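Local coordinates for putative cytoplasmic protein (Salmonella enterica subsp. enterica serovar Typhimurium, PDB 4J32), which probably cleaves peptidoglycan as Tae4, a papain-like NlpC/P60 cysteine amidase effector of the type VI secretion system, and is bound by the immunity protein Tai4, at residues R60-L65 against F88-V93. Residues are numbered along the deposited sequence; the frame is centred on the assembly and turned at random. Where two conformers were deposited one is given.
Sequences RMSYVL and FYIYRV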
ATOM      1  N   ARG A  60       2.971 -17.988  22.609  1.00 18.70           N
ATOM      2  CA  ARG A  60       3.507 -19.288  23.038  1.00 19.02           C
ATOM      3  C   ARG A  60       3.992 -19.248  24.494  1.00 19.11           C
ATOM      4  O   ARG A  60       3.741 -20.180  25.257  1.00 18.94           O
ATOM      5  CB  ARG A  60       4.629 -19.781  22.131  1.00 19.85           C
ATOM      6  CG  ARG A  60       4.273 -19.957  20.637  1.00 19.59           C
ATOM      7  CD  ARG A  60       5.472 -20.564  19.900  1.00 20.09           C
ATOM      8  NE  ARG A  60       5.211 -20.695  18.468  1.00 20.19           N
ATOM      9  CZ  ARG A  60       5.784 -19.945  17.532  1.00 22.11           C
ATOM     10  NH1 ARG A  60       6.681 -19.000  17.854  1.00 23.01           N
ATOM     11  NH2 ARG A  60       5.456 -20.128  16.265  1.00 22.80           N
ATOM     12  N   MET A  61       4.681 -18.178  24.874  1.00 18.14           N
ATOM     13  CA  MET A  61       5.139 -18.013  26.256  0.50 18.38           C
ATOM     14  C   MET A  61       3.953 -17.929  27.230  1.00 18.27           C
ATOM     15  O   MET A  61       3.989 -18.493  28.327  1.00 17.99           O
ATOM     16  CB  MET A  61       6.064 -16.800  26.365  0.50 18.48           C
ATOM     17  CG  MET A  61       7.484 -17.064  25.834  0.50 19.56           C
ATOM     18  SD  MET A  61       8.290 -18.491  26.600  0.50 22.51           S
ATOM     19  CE  MET A  61       8.309 -17.987  28.332  0.50 20.52           C
ATOM     20  N   SER A  62       2.888 -17.243  26.813  1.00 18.79           N
ATOM     21  CA  SER A  62       1.669 -17.206  27.626  1.00 18.43           C
ATOM     22  C   SER A  62       1.080 -18.613  27.827  1.00 19.28           C
ATOM     23  O   SER A  62       0.669 -18.985  28.932  1.00 19.61           O
ATOM     24  CB  SER A  62       0.622 -16.284  26.986  1.00 18.91           C
ATOM     25  OG  SER A  62       1.090 -14.942  26.968  1.00 17.78           O
ATOM     26  N   TYR A  63       1.031 -19.381  26.746  1.00 18.89           N
ATOM     27  CA  TYR A  63       0.565 -20.763  26.826  1.00 19.78           C
ATOM     28  C   TYR A  63       1.391 -21.559  27.858  1.00 19.99           C
ATOM     29  O   TYR A  63       0.824 -22.251  28.704  1.00 20.91           O
ATOM     30  CB  TYR A  63       0.618 -21.413  25.438  1.00 19.77           C
ATOM     31  CG  TYR A  63       0.095 -22.839  25.391  1.00 20.57           C
ATOM     32  CD1 TYR A  63      -1.245 -23.094  25.089  1.00 24.04           C
ATOM     33  CD2 TYR A  63       0.951 -23.927  25.611  1.00 20.72           C
ATOM     34  CE1 TYR A  63      -1.724 -24.402  25.020  1.00 25.60           C
ATOM     35  CE2 TYR A  63       0.480 -25.250  25.552  1.00 23.66           C
ATOM     36  CZ  TYR A  63      -0.853 -25.475  25.262  1.00 25.06           C
ATOM     37  OH  TYR A  63      -1.354 -26.762  25.176  1.00 26.47           O
ATOM     38  N   VAL A  64       2.717 -21.447  27.793  1.00 19.22           N
ATOM     39  CA  VAL A  64       3.610 -22.103  28.766  1.00 18.52           C
ATOM     40  C   VAL A  64       3.223 -21.755  30.207  1.00 19.71           C
ATOM     41  O   VAL A  64       3.062 -22.637  31.063  1.00 19.52           O
ATOM     42  CB  VAL A  64       5.099 -21.718  28.494  1.00 18.57           C
ATOM     43  CG1 VAL A  64       6.025 -22.111  29.692  1.00 20.30           C
ATOM     44  CG2 VAL A  64       5.582 -22.328  27.166  1.00 17.11           C
ATOM     45  N   LEU A  65       3.081 -20.467  30.484  1.00 19.55           N
ATOM     46  CA  LEU A  65       2.745 -20.036  31.850  1.00 20.64           C
ATOM     47  C   LEU A  65       1.363 -20.564  32.272  1.00 21.95           C
ATOM     48  O   LEU A  65       1.185 -21.102  33.382  1.00 23.42           O
ATOM     49  CB  LEU A  65       2.795 -18.508  31.944  1.00 19.97           C
ATOM     50  CG  LEU A  65       4.200 -17.919  31.680  1.00 19.35           C
ATOM     51  CD1 LEU A  65       4.085 -16.427  31.414  1.00 20.67           C
ATOM     52  CD2 LEU A  65       5.130 -18.196  32.863  1.00 21.29           C
ATOM     53  N   PHE A  88      -5.556 -16.284  29.870  1.00 22.97           N
ATOM     54  CA  PHE A  88      -5.178 -15.040  29.182  1.00 22.57           C
ATOM     55  C   PHE A  88      -3.814 -15.094  28.542  1.00 21.63           C
ATOM     56  O   PHE A  88      -2.877 -15.685  29.099  1.00 21.33           O
ATOM     57  CB  PHE A  88      -5.289 -13.851  30.138  1.00 23.30           C
ATOM     58  CG  PHE A  88      -6.624 -13.774  30.819  1.00 24.97           C
ATOM     59  CD1 PHE A  88      -7.731 -13.240  30.157  1.00 28.82           C
ATOM     60  CD2 PHE A  88      -6.792 -14.293  32.105  1.00 27.23           C
ATOM     61  CE1 PHE A  88      -8.993 -13.215  30.779  1.00 29.13           C
ATOM     62  CE2 PHE A  88      -8.037 -14.260  32.736  1.00 28.51           C
ATOM     63  CZ  PHE A  88      -9.143 -13.725  32.066  1.00 30.55           C
ATOM     64  N   TYR A  89      -3.717 -14.440  27.380  1.00 21.50           N
ATOM     65  CA  TYR A  89      -2.562 -14.545  26.494  1.00 20.13           C
ATOM     66  C   TYR A  89      -2.095 -13.171  26.088  1.00 19.63           C
ATOM     67  O   TYR A  89      -2.822 -12.430  25.413  1.00 19.59           O
ATOM     68  CB  TYR A  89      -2.940 -15.384  25.254  1.00 20.43           C
ATOM     69  CG  TYR A  89      -3.245 -16.818  25.618  1.00 21.29           C
ATOM     70  CD1 TYR A  89      -2.264 -17.800  25.509  1.00 19.79           C
ATOM     71  CD2 TYR A  89      -4.504 -17.185  26.132  1.00 21.24           C
ATOM     72  CE1 TYR A  89      -2.519 -19.119  25.888  1.00 21.06           C
ATOM     73  CE2 TYR A  89      -4.772 -18.504  26.516  1.00 23.21           C
ATOM     74  CZ  TYR A  89      -3.768 -19.460  26.381  1.00 21.29           C
ATOM     75  OH  TYR A  89      -4.005 -20.747  26.759  1.00 23.52           O
ATOM     76  N   ILE A  90      -0.884 -12.828  26.533  1.00 18.72           N
ATOM     77  CA  ILE A  90      -0.213 -11.583  26.170  1.00 18.17           C
ATOM     78  C   ILE A  90       0.265 -11.666  24.722  1.00 18.25           C
ATOM     79  O   ILE A  90       0.802 -12.693  24.302  1.00 18.82           O
ATOM     80  CB  ILE A  90       0.951 -11.307  27.169  1.00 17.98           C
ATOM     81  CG1 ILE A  90       0.375 -10.877  28.535  1.00 17.06           C
ATOM     82  CG2 ILE A  90       1.987 -10.275  26.590  1.00 17.43           C
ATOM     83  CD1 ILE A  90       1.463 -10.795  29.671  1.00 18.70           C
ATOM     84  N   TYR A  91       0.067 -10.596  23.958  1.00 18.28           N
ATOM     85  CA  TYR A  91       0.316 -10.661  22.514  1.00 18.31           C
ATOM     86  C   TYR A  91       1.424  -9.731  22.008  1.00 17.99           C
ATOM     87  O   TYR A  91       1.734  -9.719  20.806  1.00 18.48           O
ATOM     88  CB  TYR A  91      -0.991 -10.503  21.719  1.00 18.65           C
ATOM     89  CG  TYR A  91      -1.777  -9.221  21.990  1.00 20.01           C
ATOM     90  CD1 TYR A  91      -1.468  -8.046  21.321  1.00 19.11           C
ATOM     91  CD2 TYR A  91      -2.835  -9.199  22.910  1.00 20.81           C
ATOM     92  CE1 TYR A  91      -2.196  -6.864  21.535  1.00 21.93           C
ATOM     93  CE2 TYR A  91      -3.578  -8.030  23.124  1.00 20.15           C
ATOM     94  CZ  TYR A  91      -3.264  -6.873  22.417  1.00 20.50           C
ATOM     95  OH  TYR A  91      -3.948  -5.698  22.621  1.00 22.90           O
ATOM     96  N   ARG A  92       2.004  -8.952  22.917  1.00 17.42           N
ATOM     97  CA  ARG A  92       3.165  -8.110  22.603  1.00 17.57           C
ATOM     98  C   ARG A  92       4.432  -8.653  23.264  1.00 18.17           C
ATOM     99  O   ARG A  92       4.442  -8.989  24.459  1.00 18.81           O
ATOM    100  CB  ARG A  92       2.934  -6.659  23.043  1.00 18.21           C
ATOM    101  CG  ARG A  92       1.813  -5.981  22.262  1.00 16.15           C
ATOM    102  CD  ARG A  92       1.594  -4.517  22.719  1.00 19.13           C
ATOM    103  NE  ARG A  92       0.768  -3.830  21.727  1.00 20.24           N
ATOM    104  CZ  ARG A  92      -0.431  -3.281  21.945  1.00 23.04           C
ATOM    105  NH1 ARG A  92      -0.965  -3.274  23.171  1.00 22.19           N
ATOM    106  NH2 ARG A  92      -1.085  -2.702  20.936  1.00 21.09           N
ATOM    107  N   VAL A  93       5.500  -8.708  22.476  1.00 18.54           N
ATOM    108  CA  VAL A  93       6.815  -9.120  22.961  1.00 18.92           C
ATOM    109  C   VAL A  93       7.276  -8.251  24.123  1.00 19.94           C
ATOM    110  O   VAL A  93       7.684  -8.775  25.163  1.00 19.86           O
ATOM    111  CB  VAL A  93       7.869  -9.101  21.830  1.00 19.51           C
ATOM    112  CG1 VAL A  93       9.280  -9.429  22.419  1.00 19.77           C
ATOM    113  CG2 VAL A  93       7.468 -10.154  20.765  1.00 19.31           C
TER
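Ser62 points from helix segment 60-65 toward strand 88-90, and Ile90 N gives its backbone hydrogen to Ser62 OG over 2.9 Å. The bond is noticeably bent, with an N-H...O angle of 136°. The same hydroxyl is also hydrogen-bonded to the carbonyl of Pro58, one turn earlier in the helix; with OG beside its own backbone N, the oxygen ties its own helix to the neighbouring segment. The buried backbone NH of Ile90 thereby finds its acceptor in a side chain. Serine suits the place because it is small as well as polar: the CA atoms of Ser62 and Tyr89 are 5.1 Å apart, and Ser62 CB packs 3.6 Å from Tyr89 CD1.

Tyr63 follows, and here the helix backbone itself meets the neighbouring aromatic residue, Tyr63 CA standing 3.6 Å from Tyr89 CE1. Tyr63 CB comes to the edge of the Tyr89 ring, in its plane, 3.9 Å from Tyr89 CE1. Since Tyr63 CG is anti to the backbone N (chi1 -177°), the ring runs alongside that of Tyr89 in the same direction rather than stacking on it. The Tyr89 hydroxyl passes Tyr63 CD1 and is hydrogen-bonded to the carboxylate of Asp85, so tyrosine offers apolar ring carbons to the helix and a hydroxyl that reaches Asp85. Farther along, Asn66 donates its side-chain amide to the carbonyl of Phe88, adding a second polar link between helix and strand.

The axes of helix segment 60-65 and strand 88-90 approach to 7.0 Å, at 143° between their N-to-C directions, roughly antiparallel. This is helix-on-strand packing within the helical part of the molecule, where helix 57-67 lies against the small two-stranded hairpin 80-82/88-90 of this papain-like Tae4 fold.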